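Local atomic coordinates of Lmo0488 protein (Listeria monocytogenes serovar 1/2a, PDB entry 5TED), a protein that binds shikimate through this effector-binding domain and, as a LysR-type transcriptional regulator, thereby probably activates transcription of protocatechuate biosynthesis genes. Residues Gln77-Leu89 and Val142-Lys156. Sequence-based numbering, arbitrary orientation.
Sequences QELVVVVAENHPL and VGLVSVDYGISIMPK
One water joins the two segments: it accepts from A84 N and donates to D148 OD1 and, at 2.6 Å, to G150 O. Beside it, small A84 fits its CB 3.5 Å from D148 CB. Helix 138-146 ends here in a Schellman motif, Y149 N to L144 O and D148 N to V145 O, with D148 as its C-prime residue at positive phi. V82 N gives a 2.8 Å bond to S152 O, and S152 N returns one to V82 O. V80 and M154 form a second hydrogen-bonded pair in the same way, and K156 N donates to E78 O, arriving almost in line with the carbonyl. Beta-branched valines suit this extended antiparallel backbone. The ladder belongs to the periplasmic-binding-protein-like fold of the LysR effector domain, where 152-155 borders the long strand 69-84. On the face covered by the helix, chi1 of M154 (63°) sets CG between backbone N and carbonyl carbon, and CG and SD lie against V82 CG2; the V82 and V145 side chains cross at about a right angle, CG1 to CG1 4.1 Å. P155 touches the bound shikimate, and its ring carbon CB meets Q77 OE1 at 3.4 Å; that amide is held by T12 and R177. I151 CG2 makes a CH-pi contact over one face of the H87 ring, while H87 ND1 accepts from L89 N.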
loop_
_atom_site.group_PDB
_atom_site.type_symbol
_atom_site.label_atom_id
_atom_site.label_comp_id
_atom_site.label_asym_id
_atom_site.label_seq_id
_atom_site.Cartn_x
_atom_site.Cartn_y
_atom_site.Cartn_z
ATOM N N GLN A 77 3.409 14.490 -10.336
ATOM C CA GLN A 77 2.385 13.571 -10.820
ATOM C C GLN A 77 1.269 14.358 -11.482
ATOM O O GLN A 77 1.112 15.562 -11.260
ATOM C CB GLN A 77 1.811 12.708 -9.688
ATOM C CG GLN A 77 2.836 11.789 -9.074
ATOM C CD GLN A 77 2.316 11.062 -7.866
ATOM O OE1 GLN A 77 1.565 11.620 -7.061
ATOM N NE2 GLN A 77 2.713 9.802 -7.729
ATOM N N GLU A 78 0.493 13.656 -12.300
ATOM C CA GLU A 78 -0.690 14.214 -12.934
ATOM C C GLU A 78 -1.920 13.706 -12.187
ATOM O O GLU A 78 -2.106 12.494 -12.050
ATOM C CB GLU A 78 -0.746 13.811 -14.409
ATOM C CG GLU A 78 -1.998 14.275 -15.141
ATOM C CD GLU A 78 -2.204 13.564 -16.484
ATOM O OE1 GLU A 78 -1.328 12.755 -16.885
ATOM O OE2 GLU A 78 -3.248 13.814 -17.135
ATOM N N LEU A 79 -2.758 14.624 -11.715
ATOM C CA LEU A 79 -4.034 14.231 -11.135
ATOM C C LEU A 79 -5.041 13.911 -12.237
ATOM O O LEU A 79 -5.144 14.637 -13.227
ATOM C CB LEU A 79 -4.568 15.340 -10.236
ATOM C CG LEU A 79 -3.807 15.500 -8.924
ATOM C CD1 LEU A 79 -4.543 16.503 -8.026
ATOM C CD2 LEU A 79 -3.628 14.133 -8.260
ATOM N N VAL A 80 -5.768 12.799 -12.066
ATOM C CA VAL A 80 -6.791 12.360 -13.004
ATOM C C VAL A 80 -8.051 12.019 -12.220
ATOM O O VAL A 80 -8.019 11.830 -11.005
ATOM C CB VAL A 80 -6.348 11.132 -13.832
ATOM C CG1 VAL A 80 -5.286 11.509 -14.829
ATOM C CG2 VAL A 80 -5.855 9.991 -12.903
ATOM N N VAL A 81 -9.164 11.908 -12.936
ATOM C CA VAL A 81 -10.399 11.383 -12.366
ATOM C C VAL A 81 -10.579 9.954 -12.866
ATOM O O VAL A 81 -10.411 9.682 -14.067
ATOM C CB VAL A 81 -11.605 12.276 -12.715
ATOM C CG1 VAL A 81 -12.906 11.575 -12.357
ATOM C CG2 VAL A 81 -11.516 13.610 -11.964
ATOM N N VAL A 82 -10.887 9.035 -11.941
ATOM C CA VAL A 82 -10.998 7.609 -12.223
ATOM C C VAL A 82 -12.421 7.162 -11.898
ATOM O O VAL A 82 -12.945 7.459 -10.820
ATOM C CB VAL A 82 -9.960 6.792 -11.427
ATOM C CG1 VAL A 82 -9.956 5.360 -11.884
ATOM C CG2 VAL A 82 -8.574 7.420 -11.575
ATOM N N VAL A 83 -13.045 6.452 -12.834
ATOM C CA VAL A 83 -14.437 6.055 -12.712
ATOM C C VAL A 83 -14.550 4.615 -13.167
ATOM O O VAL A 83 -13.712 4.129 -13.932
ATOM C CB VAL A 83 -15.376 6.979 -13.539
ATOM C CG1 VAL A 83 -15.163 8.440 -13.152
ATOM C CG2 VAL A 83 -15.149 6.795 -15.038
ATOM N N ALA A 84 -15.576 3.920 -12.675
ATOM C CA ALA A 84 -15.791 2.558 -13.139
ATOM C C ALA A 84 -15.999 2.566 -14.651
ATOM O O ALA A 84 -16.442 3.556 -15.236
ATOM C CB ALA A 84 -16.987 1.919 -12.429
ATOM N N GLU A 85 -15.676 1.445 -15.287
ATOM C CA GLU A 85 -15.650 1.415 -16.743
ATOM C C GLU A 85 -17.028 1.602 -17.369
ATOM O O GLU A 85 -17.108 1.941 -18.550
ATOM C CB GLU A 85 -14.962 0.120 -17.196
ATOM C CG GLU A 85 -15.727 -1.161 -16.937
ATOM C CD GLU A 85 -14.946 -2.399 -17.365
ATOM O OE1 GLU A 85 -15.389 -3.516 -17.035
ATOM O OE2 GLU A 85 -13.878 -2.257 -18.004
ATOM N N ASN A 86 -18.110 1.448 -16.608
ATOM C CA ASN A 86 -19.449 1.685 -17.137
ATOM C C ASN A 86 -20.113 2.893 -16.492
ATOM O O ASN A 86 -21.332 3.065 -16.604
ATOM C CB ASN A 86 -20.316 0.439 -16.965
ATOM C CG ASN A 86 -19.816 -0.722 -17.797
ATOM O OD1 ASN A 86 -19.387 -0.537 -18.940
ATOM N ND2 ASN A 86 -19.840 -1.922 -17.222
ATOM N N HIS A 87 -19.329 3.734 -15.827
ATOM C CA HIS A 87 -19.844 4.937 -15.205
ATOM C C HIS A 87 -20.298 5.930 -16.277
ATOM O O HIS A 87 -19.748 5.962 -17.384
ATOM C CB HIS A 87 -18.760 5.564 -14.321
ATOM C CG HIS A 87 -19.256 6.651 -13.418
ATOM N ND1 HIS A 87 -19.393 7.959 -13.832
ATOM C CD2 HIS A 87 -19.611 6.631 -12.110
ATOM C CE1 HIS A 87 -19.835 8.693 -12.827
ATOM N NE2 HIS A 87 -19.970 7.912 -11.767
ATOM N N PRO A 88 -21.316 6.742 -15.986
ATOM C CA PRO A 88 -21.730 7.753 -16.973
ATOM C C PRO A 88 -20.591 8.638 -17.444
ATOM O O PRO A 88 -20.601 9.061 -18.600
ATOM C CB PRO A 88 -22.793 8.560 -16.222
ATOM C CG PRO A 88 -23.372 7.580 -15.251
ATOM C CD PRO A 88 -22.208 6.707 -14.817
ATOM N N LEU A 89 -19.600 8.929 -16.600
ATOM C CA LEU A 89 -18.518 9.794 -17.055
ATOM C C LEU A 89 -17.538 9.069 -17.967
ATOM O O LEU A 89 -16.733 9.725 -18.640
ATOM C CB LEU A 89 -17.782 10.381 -15.861
ATOM C CG LEU A 89 -18.536 11.386 -15.006
ATOM C CD1 LEU A 89 -17.699 11.736 -13.807
ATOM C CD2 LEU A 89 -18.839 12.643 -15.795
ATOM N N VAL A 142 -8.401 2.771 -6.071
ATOM C CA VAL A 142 -8.822 2.277 -7.379
ATOM C C VAL A 142 -9.549 0.935 -7.244
ATOM O O VAL A 142 -10.454 0.620 -8.039
ATOM C CB VAL A 142 -7.632 2.206 -8.355
ATOM C CG1 VAL A 142 -6.582 1.203 -7.902
ATOM C CG2 VAL A 142 -8.146 1.907 -9.776
ATOM N N GLY A 143 -9.215 0.151 -6.217
ATOM C CA GLY A 143 -9.957 -1.079 -5.972
ATOM C C GLY A 143 -11.444 -0.820 -5.815
ATOM O O GLY A 143 -12.275 -1.505 -6.420
ATOM N N LEU A 144 -11.800 0.201 -5.030
ATOM C CA LEU A 144 -13.210 0.521 -4.820
ATOM C C LEU A 144 -13.830 1.174 -6.052
ATOM O O LEU A 144 -15.013 0.934 -6.344
ATOM C CB LEU A 144 -13.377 1.413 -3.586
ATOM C CG LEU A 144 -13.092 0.714 -2.249
ATOM C CD1 LEU A 144 -12.885 1.753 -1.166
ATOM C CD2 LEU A 144 -14.244 -0.218 -1.884
ATOM N N VAL A 145 -13.064 1.981 -6.801
ATOM C CA VAL A 145 -13.628 2.538 -8.032
ATOM C C VAL A 145 -13.980 1.416 -8.990
ATOM O O VAL A 145 -15.011 1.455 -9.671
ATOM C CB VAL A 145 -12.668 3.541 -8.705
ATOM C CG1 VAL A 145 -13.316 4.053 -9.991
ATOM C CG2 VAL A 145 -12.370 4.699 -7.804
ATOM N N SER A 146 -13.140 0.374 -9.019
ATOM C CA SER A 146 -13.303 -0.734 -9.948
ATOM C C SER A 146 -14.600 -1.508 -9.720
ATOM O O SER A 146 -15.100 -2.145 -10.657
ATOM C CB SER A 146 -12.103 -1.678 -9.807
ATOM O OG SER A 146 -11.990 -2.539 -10.922
ATOM N N VAL A 147 -15.160 -1.464 -8.513
ATOM C CA VAL A 147 -16.467 -2.056 -8.254
ATOM C C VAL A 147 -17.563 -0.990 -8.265
ATOM O O VAL A 147 -18.663 -1.219 -7.758
ATOM C CB VAL A 147 -16.479 -2.877 -6.951
ATOM C CG1 VAL A 147 -15.507 -4.065 -7.054
ATOM C CG2 VAL A 147 -16.134 -2.016 -5.758
ATOM N N ASP A 148 -17.265 0.185 -8.820
ATOM C CA ASP A 148 -18.226 1.279 -8.949
ATOM C C ASP A 148 -18.827 1.658 -7.601
ATOM O O ASP A 148 -20.000 2.036 -7.508
ATOM C CB ASP A 148 -19.313 0.947 -9.982
ATOM C CG ASP A 148 -20.088 2.183 -10.452
ATOM O OD1 ASP A 148 -19.590 3.308 -10.293
ATOM O OD2 ASP A 148 -21.194 2.024 -10.998
ATOM N N TYR A 149 -18.018 1.558 -6.546
ATOM C CA TYR A 149 -18.423 2.057 -5.243
ATOM C C TYR A 149 -18.355 3.581 -5.183
ATOM O O TYR A 149 -18.978 4.188 -4.307
ATOM C CB TYR A 149 -17.567 1.417 -4.138
ATOM C CG TYR A 149 -18.142 1.673 -2.757
ATOM C CD1 TYR A 149 -19.377 1.143 -2.380
ATOM C CD2 TYR A 149 -17.467 2.461 -1.847
ATOM C CE1 TYR A 149 -19.918 1.399 -1.114
ATOM C CE2 TYR A 149 -17.989 2.721 -0.580
ATOM C CZ TYR A 149 -19.209 2.188 -0.218
ATOM O OH TYR A 149 -19.711 2.462 1.035
ATOM N N GLY A 150 -17.641 4.203 -6.112
ATOM C CA GLY A 150 -17.560 5.648 -6.189
ATOM C C GLY A 150 -16.636 6.020 -7.328
ATOM O O GLY A 150 -16.154 5.157 -8.070
ATOM N N ILE A 151 -16.391 7.320 -7.465
ATOM C CA ILE A 151 -15.366 7.821 -8.374
ATOM C C ILE A 151 -14.226 8.379 -7.529
ATOM O O ILE A 151 -14.343 8.529 -6.315
ATOM C CB ILE A 151 -15.902 8.891 -9.348
ATOM C CG1 ILE A 151 -16.296 10.172 -8.599
ATOM C CG2 ILE A 151 -17.051 8.333 -10.207
ATOM C CD1 ILE A 151 -16.633 11.335 -9.562
ATOM N N SER A 152 -13.122 8.735 -8.185
ATOM C CA SER A 152 -12.033 9.318 -7.409
ATOM C C SER A 152 -11.227 10.297 -8.257
ATOM O O SER A 152 -11.253 10.252 -9.487
ATOM C CB SER A 152 -11.116 8.225 -6.840
ATOM O OG SER A 152 -10.258 7.716 -7.849
ATOM N N ILE A 153 -10.520 11.196 -7.566
ATOM C CA ILE A 153 -9.421 11.970 -8.136
ATOM C C ILE A 153 -8.142 11.496 -7.459
ATOM O O ILE A 153 -8.080 11.429 -6.228
ATOM C CB ILE A 153 -9.628 13.479 -7.933
ATOM C CG1 ILE A 153 -8.429 14.274 -8.455
ATOM C CG2 ILE A 153 -9.833 13.792 -6.458
ATOM C CD1 ILE A 153 -8.641 15.789 -8.411
ATOM N N MET A 154 -7.128 11.152 -8.246
ATOM C CA MET A 154 -5.933 10.525 -7.690
ATOM C C MET A 154 -4.795 10.688 -8.685
ATOM O O MET A 154 -5.020 11.075 -9.833
ATOM C CB MET A 154 -6.174 9.039 -7.372
ATOM C CG MET A 154 -6.492 8.186 -8.577
ATOM S SD MET A 154 -7.099 6.519 -8.173
ATOM C CE MET A 154 -5.733 5.883 -7.194
ATOM N N PRO A 155 -3.560 10.389 -8.277
ATOM C CA PRO A 155 -2.439 10.466 -9.223
ATOM C C PRO A 155 -2.578 9.422 -10.315
ATOM O O PRO A 155 -2.998 8.290 -10.068
ATOM C CB PRO A 155 -1.200 10.181 -8.355
ATOM C CG PRO A 155 -1.646 10.178 -6.958
ATOM C CD PRO A 155 -3.137 9.911 -6.952
ATOM N N LYS A 156 -2.168 9.786 -11.528
ATOM C CA LYS A 156 -2.100 8.801 -12.594
ATOM C C LYS A 156 -0.915 7.878 -12.322
ATOM O O LYS A 156 0.229 8.331 -12.267
ATOM C CB LYS A 156 -1.977 9.492 -13.947
ATOM C CG LYS A 156 -2.154 8.528 -15.113
ATOM C CD LYS A 156 -1.669 9.135 -16.426
ATOM C CE LYS A 156 -2.580 8.735 -17.571
ATOM N NZ LYS A 156 -2.016 9.086 -18.906
HETATM O O HOH W 1 1.429 11.093 -12.652
HETATM O O HOH W 2 -17.104 4.813 -10.439
#